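Local atomic coordinates of peptidase, C14 family (Geobacter sulfurreducens PCA, PDB entry 3BIJ), a protein that is of unknown function but belongs to the caspase-like C14 family and is probably a cysteine-type endopeptidase. Residues D133-T139 and R165-Q169; N211-Q215 and P253-P257. All blocks are in the same frame, centred on the assembly; numbering follows the deposited sequence.

Contact 1 of 2, residues D133-T139 and R165-Q169; sequences DSCHSGT and RAMPQ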
loop_
_atom_site.group_PDB
_atom_site.type_symbol
_atom_site.label_atom_id
_atom_site.label_comp_id
_atom_site.label_asym_id
_atom_site.label_seq_id
_atom_site.Cartn_x
_atom_site.Cartn_y
_atom_site.Cartn_z
ATOM N N ASP A 133 13.275 20.509 -17.358
ATOM C CA ASP A 133 12.239 19.650 -16.777
ATOM C C ASP A 133 12.621 18.235 -17.151
ATOM O O ASP A 133 11.972 17.589 -17.976
ATOM C CB ASP A 133 10.852 19.978 -17.341
ATOM C CG ASP A 133 9.735 19.280 -16.582
ATOM O OD1 ASP A 133 10.044 18.369 -15.783
ATOM O OD2 ASP A 133 8.549 19.636 -16.789
ATOM N N SER A 134 13.700 17.771 -16.538
ATOM C CA SER A 134 14.232 16.446 -16.806
ATOM C C SER A 134 14.888 15.911 -15.527
ATOM O O SER A 134 14.901 16.590 -14.500
ATOM C CB SER A 134 15.264 16.550 -17.933
ATOM O OG SER A 134 15.750 15.288 -18.316
ATOM N N CYS A 135 15.437 14.701 -15.601
ATOM C CA CYS A 135 16.086 14.076 -14.456
ATOM C C CYS A 135 17.106 13.047 -14.928
ATOM O O CYS A 135 17.300 12.864 -16.129
ATOM C CB CYS A 135 15.043 13.388 -13.588
ATOM S SG CYS A 135 14.217 12.048 -14.444
ATOM N N HIS A 136 17.751 12.373 -13.979
ATOM C CA HIS A 136 18.758 11.362 -14.304
ATOM C C HIS A 136 18.555 10.111 -13.469
ATOM O O HIS A 136 18.079 10.193 -12.344
ATOM C CB HIS A 136 20.154 11.929 -14.060
ATOM C CG HIS A 136 20.505 13.051 -14.985
ATOM N ND1 HIS A 136 20.807 12.851 -16.315
ATOM C CD2 HIS A 136 20.542 14.392 -14.788
ATOM C CE1 HIS A 136 21.014 14.019 -16.899
ATOM N NE2 HIS A 136 20.857 14.970 -15.995
ATOM N N SER A 137 18.903 8.951 -14.019
ATOM C CA SER A 137 18.758 7.700 -13.282
ATOM C C SER A 137 19.550 7.760 -11.989
ATOM O O SER A 137 19.179 7.135 -11.003
ATOM C CB SER A 137 19.274 6.523 -14.105
ATOM O OG SER A 137 18.467 6.302 -15.238
ATOM N N GLY A 138 20.642 8.515 -11.997
ATOM C CA GLY A 138 21.469 8.603 -10.810
ATOM C C GLY A 138 22.097 7.250 -10.514
ATOM O O GLY A 138 22.440 6.489 -11.430
ATOM N N THR A 139 22.227 6.937 -9.230
ATOM C CA THR A 139 22.828 5.677 -8.810
ATOM C C THR A 139 21.771 4.644 -8.422
ATOM O O THR A 139 20.573 4.938 -8.421
ATOM C CB THR A 139 23.797 5.891 -7.614
ATOM O OG1 THR A 139 23.062 6.291 -6.451
ATOM C CG2 THR A 139 24.820 6.968 -7.950
ATOM N N ARG A 165 11.189 11.261 -16.779
ATOM C CA ARG A 165 12.045 11.700 -17.863
ATOM C C ARG A 165 13.511 11.334 -17.701
ATOM O O ARG A 165 14.403 12.164 -17.871
ATOM C CB ARG A 165 11.861 13.202 -18.045
ATOM C CG ARG A 165 10.438 13.561 -18.460
ATOM C CD ARG A 165 10.243 15.057 -18.673
ATOM N NE ARG A 165 8.938 15.360 -19.245
ATOM C CZ ARG A 165 8.494 16.584 -19.497
ATOM N NH1 ARG A 165 7.285 16.744 -20.027
ATOM N NH2 ARG A 165 9.258 17.640 -19.217
ATOM N N ALA A 166 13.753 10.071 -17.376
ATOM C CA ALA A 166 15.115 9.584 -17.213
ATOM C C ALA A 166 15.277 8.316 -18.035
ATOM O O ALA A 166 14.421 7.427 -18.010
ATOM C CB ALA A 166 15.399 9.291 -15.750
HETATM N N MSE A 167 16.382 8.232 -18.762
HETATM C CA MSE A 167 16.642 7.062 -19.571
HETATM C C MSE A 167 16.990 5.912 -18.625
HETATM O O MSE A 167 17.766 6.088 -17.676
HETATM C CB MSE A 167 17.790 7.348 -20.542
HETATM C CG MSE A 167 18.249 6.155 -21.353
HETATM SE SE MSE A 167 19.592 6.653 -22.689
HETATM C CE MSE A 167 21.013 7.275 -21.493
ATOM N N PRO A 168 16.384 4.729 -18.837
ATOM C CA PRO A 168 16.688 3.595 -17.958
ATOM C C PRO A 168 18.152 3.178 -18.061
ATOM O O PRO A 168 18.729 3.169 -19.145
ATOM C CB PRO A 168 15.712 2.520 -18.427
ATOM C CG PRO A 168 15.418 2.905 -19.837
ATOM C CD PRO A 168 15.302 4.389 -19.775
ATOM N N GLN A 169 18.746 2.836 -16.925
ATOM C CA GLN A 169 20.149 2.458 -16.887
ATOM C C GLN A 169 20.537 1.401 -17.900
ATOM O O GLN A 169 21.621 1.456 -18.479
ATOM C CB GLN A 169 20.526 1.990 -15.489
ATOM C CG GLN A 169 20.444 3.087 -14.455
ATOM C CD GLN A 169 20.949 2.640 -13.103
ATOM O OE1 GLN A 169 20.962 3.419 -12.151
ATOM N NE2 GLN A 169 21.372 1.378 -13.008
HETATM O O HOH W 1 19.701 8.801 -16.769
#
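R165 runs alongside D133, S134 and C135 and ends at D133. Its CG is anti to its own carbonyl carbon (chi1 -63°), and the chain stays extended from CG to NE. This carries the guanidinium to the D133 backbone. R165 NH2 donates to D133 O at 3.0 Å in a nearly straight bond (170°). The bond lies in the guanidinium plane and falls on a lone pair of the carbonyl. R165 NH2 also forms a salt bridge with D133 OD2 at 3.2 Å, the carboxylate and guanidinium planes being 48° apart. D32 and D216 form salt bridges with the guanidinium as well, which gives it three carboxylate partners. T224 OG1 hydrogen-bonds D133 OD2.

At the base of R165, C135 SG lies 3.4 Å from R165 C and 3.3 Å from A166 CB. S137 meets the residues leading into helix 169-178. S137 OG is 2.5 Å from M167 O, and S137 CB packs on Q169 CG at 3.6 Å. A water accepts from S137 N at 2.9 Å and reaches M167 O weakly.

The DSCHSG sequence at the end of strand 127-133 is where caspase-like peptidases carry the cysteine nucleophile, consistent with that role for C135. R165 lies in an acidic pocket with its carbonyl carbon near SG, which resembles the way a P1 arginine is thought to sit in the acidic S1 pocket of metacaspases.

Contact 2 of 2, residues N211-Q215 and P253-P257; sequences NQLSQ and PDQTP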
loop_
_atom_site.group_PDB
_atom_site.type_symbol
_atom_site.label_atom_id
_atom_site.label_comp_id
_atom_site.label_asym_id
_atom_site.label_seq_id
_atom_site.Cartn_x
_atom_site.Cartn_y
_atom_site.Cartn_z
ATOM N N ASN A 211 18.684 13.554 -6.324
ATOM C CA ASN A 211 18.268 12.278 -5.771
ATOM C C ASN A 211 16.810 12.009 -6.106
ATOM O O ASN A 211 16.197 11.100 -5.553
ATOM C CB ASN A 211 18.443 12.248 -4.251
ATOM C CG ASN A 211 17.542 13.237 -3.536
ATOM O OD1 ASN A 211 17.240 13.065 -2.356
ATOM N ND2 ASN A 211 17.119 14.285 -4.242
ATOM N N GLN A 212 16.238 12.807 -7.002
ATOM C CA GLN A 212 14.839 12.601 -7.371
ATOM C C GLN A 212 14.696 12.358 -8.864
ATOM O O GLN A 212 15.681 12.346 -9.595
ATOM C CB GLN A 212 13.991 13.809 -6.962
ATOM C CG GLN A 212 13.994 14.093 -5.473
ATOM C CD GLN A 212 13.258 15.360 -5.150
ATOM O OE1 GLN A 212 13.442 16.372 -5.824
ATOM N NE2 GLN A 212 12.414 15.322 -4.118
ATOM N N LEU A 213 13.460 12.140 -9.300
ATOM C CA LEU A 213 13.166 11.917 -10.709
ATOM C C LEU A 213 12.078 12.891 -11.091
ATOM O O LEU A 213 11.266 13.273 -10.245
ATOM C CB LEU A 213 12.669 10.496 -10.953
ATOM C CG LEU A 213 13.682 9.357 -10.899
ATOM C CD1 LEU A 213 12.964 8.090 -11.283
ATOM C CD2 LEU A 213 14.852 9.618 -11.855
ATOM N N SER A 214 12.063 13.291 -12.361
ATOM C CA SER A 214 11.062 14.234 -12.864
ATOM C C SER A 214 9.944 13.505 -13.578
ATOM O O SER A 214 10.184 12.724 -14.495
ATOM C CB SER A 214 11.700 15.248 -13.817
ATOM O OG SER A 214 12.474 16.181 -13.098
ATOM N N GLN A 215 8.718 13.784 -13.168
ATOM C CA GLN A 215 7.571 13.118 -13.748
ATOM C C GLN A 215 7.082 13.717 -15.065
ATOM O O GLN A 215 7.009 14.932 -15.223
ATOM C CB GLN A 215 6.449 13.101 -12.724
ATOM C CG GLN A 215 5.403 12.082 -13.015
ATOM C CD GLN A 215 4.488 11.852 -11.834
ATOM O OE1 GLN A 215 4.936 11.434 -10.756
ATOM N NE2 GLN A 215 3.191 12.118 -12.027
ATOM N N PRO A 253 6.622 16.166 -2.375
ATOM C CA PRO A 253 7.932 16.002 -1.733
ATOM C C PRO A 253 8.939 15.114 -2.457
ATOM O O PRO A 253 10.137 15.235 -2.219
ATOM C CB PRO A 253 7.574 15.481 -0.343
ATOM C CG PRO A 253 6.302 14.718 -0.585
ATOM C CD PRO A 253 5.543 15.643 -1.519
ATOM N N ASP A 254 8.454 14.243 -3.346
ATOM C CA ASP A 254 9.326 13.332 -4.092
ATOM C C ASP A 254 9.853 13.985 -5.380
ATOM O O ASP A 254 10.626 13.378 -6.132
ATOM C CB ASP A 254 8.576 12.031 -4.418
ATOM C CG ASP A 254 7.550 12.207 -5.510
ATOM O OD1 ASP A 254 6.701 13.124 -5.415
ATOM O OD2 ASP A 254 7.583 11.417 -6.476
ATOM N N GLN A 255 9.409 15.214 -5.637
ATOM C CA GLN A 255 9.858 15.980 -6.799
ATOM C C GLN A 255 9.927 17.468 -6.461
ATOM O O GLN A 255 8.904 18.152 -6.416
ATOM C CB GLN A 255 8.937 15.801 -8.014
ATOM C CG GLN A 255 9.642 16.296 -9.275
ATOM C CD GLN A 255 8.840 16.173 -10.558
ATOM O OE1 GLN A 255 7.986 15.308 -10.699
ATOM N NE2 GLN A 255 9.145 17.028 -11.513
ATOM N N THR A 256 11.137 17.967 -6.230
ATOM C CA THR A 256 11.327 19.370 -5.876
ATOM C C THR A 256 12.256 20.041 -6.869
ATOM O O THR A 256 13.424 19.669 -6.971
ATOM C CB THR A 256 11.964 19.533 -4.469
ATOM O OG1 THR A 256 11.235 18.758 -3.512
ATOM C CG2 THR A 256 11.944 21.000 -4.044
ATOM N N PRO A 257 11.747 21.025 -7.631
ATOM C CA PRO A 257 12.628 21.696 -8.591
ATOM C C PRO A 257 13.722 22.434 -7.834
ATOM O O PRO A 257 13.511 22.899 -6.709
ATOM C CB PRO A 257 11.674 22.613 -9.367
ATOM C CG PRO A 257 10.499 22.784 -8.448
ATOM C CD PRO A 257 10.343 21.419 -7.842
HETATM O O HOH W 2 8.308 17.251 -14.190
#
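Q212 reaches across to T256 with its side-chain amide. T256 N donates to Q212 OE1 at 2.8 Å, tilted 32° from the plane of the amide carbonyl. OE1 also accepts from Q209 N within its own loop, so two N-H groups grip one oxygen. Q212 CG is anti to the carbonyl carbon (chi1 -61°), which sends the chain past D254, whose O lies 3.5 Å from Q212 CB. NE2 donates to P253 O of the third subunit, so this side chain also takes part in the assembly. With an alanine in its place, T256 N and Q209 N would probably lose their shared acceptor, and P253 O of the third subunit the amide that binds it.

The end of the L213 side chain leads away, against Y164 and C135. L213 O rests 3.6 Å from Q255 CG. The two loops lie at the same end of a caspase-like central sheet. Residues 211-215 come after strand 201-206. The loop 253-257 leads into the antiparallel neighbour of that strand, 258-263.

S214 meets Q255 through its backbone. The Q255 amide passes beside it, with NE2 3.6 Å from S214 CA. At Q215 the contact becomes polar again. Q215 N donates to Q255 OE1 at 3.0 Å, from above the carbonyl plane (52° out of it) and off the lone pairs. A water accepts from Q255 NE2 at 2.8 Å and donates to Q215 O at 2.9 Å.

Both contacts are buried loop-to-loop packings near the ends of sheet strands, with centres about 11 Å apart. S214 joins them: its OG probably bonds to S134 O at 2.8 Å, and its O probably accepts from R165 N at 2.9 Å. C135 CB also packs on S214 N. Thus 211-215 backs the two loops that carry C135 and R165, while 253-257 lies against 211-215. The chemistry differs. Contact 1 centres on a charged arginine among carboxylates, at the probable active site. In contact 2 the amide oxygens of Q212 and Q255 accept from backbone N-H groups. The third subunit hydrogen-bonds to contact 2, while the neighbouring subunits meet contact 1 by packing.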